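Local coordinates for hypothetical protein (Bacteroides fragilis, PDB 4I17), which is of unknown function but, as a tetratricopeptide-repeat (TPR) protein built of stacked helical hairpins, probably serves as a scaffold for binding other proteins, at residues Y30-Y33 with L34-T37; A84-D88 with M89-Q93. One frame throughout, in Å; residues are numbered along the deposited sequence.

Contact 1. Residues Y30-Y33 with L34-T37; sequences YSEY and LKLT
Y33 and T37 meet at the C-terminal end of helix 23-36, one of the antiparallel helices of this TPR array, where the last turn gives way to the loop before helix 42-54. Three i to i+4 backbone bonds carry the helix through these residues: K35 N to S31 O, L36 N to E32 O, and L34 N to Y30 O. The side-chain packing divides by flank. L34 sets its branched end against the Y33 ring, CG lying 4.0 Å from Y33 CD2, on the buried flank where Y64 also packs; on the outer flank the bend at chi2 (59°) brings the E32 carboxylate alongside L36, whose CD1 methyl makes van der Waals contact with E32 OE2 at 3.5 Å. K35 NZ lies 4.5 Å from E32 OE1, too far for a salt bridge, though the opposite charges may still attract weakly. Y33 suits a partly exposed place: its ring packs against L34, T37 and neighbouring helices, while its hydroxyl hydrogen-bonds D41 in the following loop. Threonine offers both a methyl and a hydroxyl to this tyrosine. T37 CG2 approaches Y33 CE1 at 3.8 Å, and T37 OG1 sits over the ring centre and donates to Y33 O at 2.8 Å, from above the carbonyl plane.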
loop_
_atom_site.group_PDB
_atom_site.type_symbol
_atom_site.label_atom_id
_atom_site.label_comp_id
_atom_site.label_asym_id
_atom_site.label_seq_id
_atom_site.Cartn_x
_atom_site.Cartn_y
_atom_site.Cartn_z
ATOM N N TYR A 30 12.984 26.029 12.722
ATOM C CA TYR A 30 11.924 26.071 11.720
ATOM C C TYR A 30 10.559 26.111 12.379
ATOM O O TYR A 30 9.676 26.793 11.869
ATOM C CB TYR A 30 11.980 24.849 10.798
ATOM C CG TYR A 30 13.130 24.774 9.819
ATOM C CD1 TYR A 30 13.707 25.926 9.296
ATOM C CD2 TYR A 30 13.595 23.544 9.360
ATOM C CE1 TYR A 30 14.696 25.857 8.315
ATOM C CE2 TYR A 30 14.596 23.463 8.396
ATOM C CZ TYR A 30 15.161 24.616 7.901
ATOM O OH TYR A 30 16.119 24.516 6.937
ATOM N N SER A 31 10.335 25.302 13.435
ATOM C CA SER A 31 8.997 25.292 14.054
ATOM C C SER A 31 8.656 26.671 14.630
ATOM O O SER A 31 7.534 27.130 14.455
ATOM C CB SER A 31 8.869 24.219 15.128
ATOM O OG SER A 31 9.852 24.409 16.126
ATOM N N GLU A 32 9.642 27.355 15.218
ATOM C CA GLU A 32 9.436 28.702 15.762
ATOM C C GLU A 32 9.193 29.691 14.628
ATOM O O GLU A 32 8.285 30.500 14.718
ATOM C CB GLU A 32 10.637 29.137 16.621
ATOM C CG GLU A 32 10.381 30.417 17.415
ATOM C CD GLU A 32 9.215 30.436 18.396
ATOM O OE1 GLU A 32 8.868 29.367 18.952
ATOM O OE2 GLU A 32 8.674 31.539 18.640
ATOM N N TYR A 33 9.964 29.592 13.542
ATOM C CA TYR A 33 9.783 30.471 12.377
ATOM C C TYR A 33 8.379 30.324 11.802
ATOM O O TYR A 33 7.714 31.334 11.556
ATOM C CB TYR A 33 10.846 30.114 11.333
ATOM C CG TYR A 33 10.514 30.565 9.933
ATOM C CD1 TYR A 33 10.659 31.894 9.556
ATOM C CD2 TYR A 33 10.148 29.643 8.953
ATOM C CE1 TYR A 33 10.386 32.310 8.251
ATOM C CE2 TYR A 33 9.873 30.046 7.650
ATOM C CZ TYR A 33 10.008 31.376 7.301
ATOM O OH TYR A 33 9.760 31.757 6.012
ATOM N N LEU A 34 7.915 29.068 11.588
ATOM C CA LEU A 34 6.580 28.825 11.028
ATOM C C LEU A 34 5.467 29.323 11.963
ATOM O O LEU A 34 4.509 29.921 11.485
ATOM C CB LEU A 34 6.379 27.353 10.676
ATOM C CG LEU A 34 7.270 26.882 9.504
ATOM C CD1 LEU A 34 7.384 25.345 9.483
ATOM C CD2 LEU A 34 6.748 27.409 8.166
ATOM N N LYS A 35 5.610 29.122 13.263
ATOM C CA LYS A 35 4.652 29.649 14.248
ATOM C C LYS A 35 4.533 31.191 14.140
ATOM O O LYS A 35 3.430 31.722 14.151
ATOM C CB LYS A 35 5.103 29.257 15.659
ATOM C CG LYS A 35 4.195 29.727 16.791
ATOM C CD LYS A 35 4.887 29.514 18.129
ATOM C CE LYS A 35 3.958 29.652 19.308
ATOM N NZ LYS A 35 4.688 29.512 20.600
ATOM N N LEU A 36 5.655 31.889 13.992
ATOM C CA LEU A 36 5.683 33.344 13.949
ATOM C C LEU A 36 5.307 33.974 12.589
ATOM O O LEU A 36 5.091 35.195 12.532
ATOM C CB LEU A 36 7.071 33.827 14.371
ATOM C CG LEU A 36 7.511 33.466 15.807
ATOM C CD1 LEU A 36 8.986 33.796 16.026
ATOM C CD2 LEU A 36 6.656 34.200 16.855
ATOM N N THR A 37 5.195 33.167 11.529
ATOM C CA THR A 37 4.880 33.635 10.167
ATOM C C THR A 37 3.609 32.983 9.607
ATOM O O THR A 37 3.464 32.834 8.387
ATOM C CB THR A 37 6.060 33.363 9.248
ATOM O OG1 THR A 37 6.303 31.955 9.273
ATOM C CG2 THR A 37 7.314 34.141 9.656
#

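Contact 2. Residues A84-D88 with M89-Q93; sequences AAYRD and MKNNQ
Y86 O accepts the backbone N-H of N91 at 2.9 Å, a fairly straight bond (159° at the hydrogen) reaching five residues along the chain. The preceding i to i+4 bond, M89 N to A85 O, is more bent. K90 N turns instead to R87 O at 2.9 Å, approaching from well above the carbonyl plane. K90 has a positive phi of 59°, which swings the chain out of the helix; its long, charged side chain suits this exposed corner.

Beneath the turn, M89, present as selenomethionine, lies alongside Y86, both side chains pointing the same way. The chain is extended through chi2 and bends at chi3 (-97°), bringing the terminal methyl over one face of the tyrosine, offset toward its rim. M89 CE stands 3.9 Å from the centroid of the Y86 ring, a CH-pi contact, while SE is farther off and oblique, completing a Met-aromatic pair. The same methyl, M89 CE, touches A85 CB at 4.1 Å; A85, small enough for close helix packing, also touches A61 of helix 58-70.

N91 suits the start of the next helix: its OD1 caps E94 N, while its amide plane stands nearly perpendicular to the Y86 ring, with N91 ND2 4.1 Å from Y86 CD1. A Schellman motif ending helix 75-88 thus runs directly into an asparagine N-cap opening helix 92-105, forming a short turn between antiparallel helices, as in the helix-turn-helix architecture of TPR proteins.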
loop_
_atom_site.group_PDB
_atom_site.type_symbol
_atom_site.label_atom_id
_atom_site.label_comp_id
_atom_site.label_asym_id
_atom_site.label_seq_id
_atom_site.Cartn_x
_atom_site.Cartn_y
_atom_site.Cartn_z
ATOM N N ALA A 84 4.753 8.042 6.355
ATOM C CA ALA A 84 5.914 7.496 7.063
ATOM C C ALA A 84 5.868 7.827 8.543
ATOM O O ALA A 84 6.275 7.006 9.374
ATOM C CB ALA A 84 7.217 7.996 6.454
ATOM N N ALA A 85 5.402 9.038 8.885
ATOM C CA ALA A 85 5.285 9.459 10.280
ATOM C C ALA A 85 4.288 8.554 11.007
ATOM O O ALA A 85 4.567 8.114 12.114
ATOM C CB ALA A 85 4.843 10.924 10.352
ATOM N N TYR A 86 3.161 8.207 10.348
ATOM C CA TYR A 86 2.161 7.302 10.947
ATOM C C TYR A 86 2.678 5.864 11.043
ATOM O O TYR A 86 2.402 5.208 12.045
ATOM C CB TYR A 86 0.841 7.396 10.192
ATOM C CG TYR A 86 0.062 8.606 10.649
ATOM C CD1 TYR A 86 -0.473 8.670 11.931
ATOM C CD2 TYR A 86 -0.150 9.687 9.798
ATOM C CE1 TYR A 86 -1.207 9.771 12.354
ATOM C CE2 TYR A 86 -0.850 10.816 10.226
ATOM C CZ TYR A 86 -1.395 10.844 11.495
ATOM O OH TYR A 86 -2.144 11.918 11.903
ATOM N N ARG A 87 3.480 5.409 10.055
ATOM C CA ARG A 87 4.147 4.100 10.067
ATOM C C ARG A 87 5.073 4.035 11.302
ATOM O O ARG A 87 5.084 3.050 12.036
ATOM C CB ARG A 87 4.949 3.931 8.755
ATOM C CG ARG A 87 5.514 2.519 8.503
ATOM C CD ARG A 87 6.189 2.396 7.137
ATOM N NE ARG A 87 7.347 3.289 7.006
ATOM C CZ ARG A 87 7.657 3.974 5.907
ATOM N NH1 ARG A 87 6.927 3.844 4.806
ATOM N NH2 ARG A 87 8.712 4.779 5.896
ATOM N N ASP A 88 5.825 5.120 11.549
ATOM C CA ASP A 88 6.757 5.250 12.692
ATOM C C ASP A 88 5.989 5.278 14.036
ATOM O O ASP A 88 6.504 4.800 15.053
ATOM C CB ASP A 88 7.614 6.493 12.528
ATOM C CG ASP A 88 8.634 6.438 11.403
ATOM O OD1 ASP A 88 9.074 5.326 11.056
ATOM O OD2 ASP A 88 9.049 7.524 10.918
HETATM N N MSE A 89 4.736 5.777 14.029
HETATM C CA MSE A 89 3.832 5.738 15.203
HETATM C C MSE A 89 3.142 4.381 15.328
HETATM O O MSE A 89 2.301 4.209 16.224
HETATM C CB MSE A 89 2.760 6.828 15.113
HETATM C CG MSE A 89 3.273 8.205 15.517
HETATM SE SE MSE A 89 1.870 9.545 15.277
HETATM C CE MSE A 89 2.283 10.321 13.519
ATOM N N LYS A 90 3.457 3.435 14.406
ATOM C CA LYS A 90 2.899 2.071 14.331
ATOM C C LYS A 90 1.364 2.156 14.182
ATOM O O LYS A 90 0.598 1.444 14.846
ATOM C CB LYS A 90 3.344 1.193 15.528
ATOM C CG LYS A 90 4.863 1.239 15.732
ATOM C CD LYS A 90 5.424 0.023 16.427
ATOM C CE LYS A 90 6.863 -0.230 16.022
ATOM N NZ LYS A 90 7.785 0.843 16.493
ATOM N N ASN A 91 0.924 3.073 13.293
ATOM C CA ASN A 91 -0.496 3.258 13.056
ATOM C C ASN A 91 -0.769 2.900 11.616
ATOM O O ASN A 91 -0.689 3.766 10.743
ATOM C CB ASN A 91 -0.907 4.708 13.390
ATOM C CG ASN A 91 -2.392 4.953 13.300
ATOM O OD1 ASN A 91 -3.116 4.259 12.611
ATOM N ND2 ASN A 91 -2.849 6.026 13.893
ATOM N N ASN A 92 -1.033 1.627 11.350
ATOM C CA ASN A 92 -1.268 1.143 9.974
ATOM C C ASN A 92 -2.507 1.745 9.307
ATOM O O ASN A 92 -2.501 1.948 8.110
ATOM C CB ASN A 92 -1.449 -0.374 9.991
ATOM C CG ASN A 92 -0.190 -1.173 10.135
ATOM O OD1 ASN A 92 0.927 -0.654 10.081
ATOM N ND2 ASN A 92 -0.359 -2.473 10.311
ATOM N N GLN A 93 -3.579 1.980 10.070
ATOM C CA GLN A 93 -4.808 2.503 9.468
ATOM C C GLN A 93 -4.592 3.914 8.954
ATOM O O GLN A 93 -4.995 4.199 7.828
ATOM C CB GLN A 93 -6.007 2.433 10.426
ATOM C CG GLN A 93 -6.577 1.009 10.604
ATOM C CD GLN A 93 -6.801 0.262 9.307
ATOM O OE1 GLN A 93 -7.507 0.720 8.400
ATOM N NE2 GLN A 93 -6.173 -0.900 9.175
#

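Following the chain from the N terminus, contact 1 comes first, at the end of helix 23-36, and contact 2 follows some fifty residues later; they lie in series, neither nesting nor crossing. Each is local, closing no long loop. Residues 30-37 lead the chain toward helix 42-54, and their side chains pack on helices 7-19, 42-54 and 58-70. Residues 84-93 turn it from helix 75-88 into helix 92-105, beside helices 58-70 and 110-129. Helix 58-70 is thus a shared neighbour, meeting contact 1 through Y64 and contact 2 through Y58, A61 and A62. Their centres are 25 Å apart and their nearest atoms about 15 Å apart, so the two do not touch.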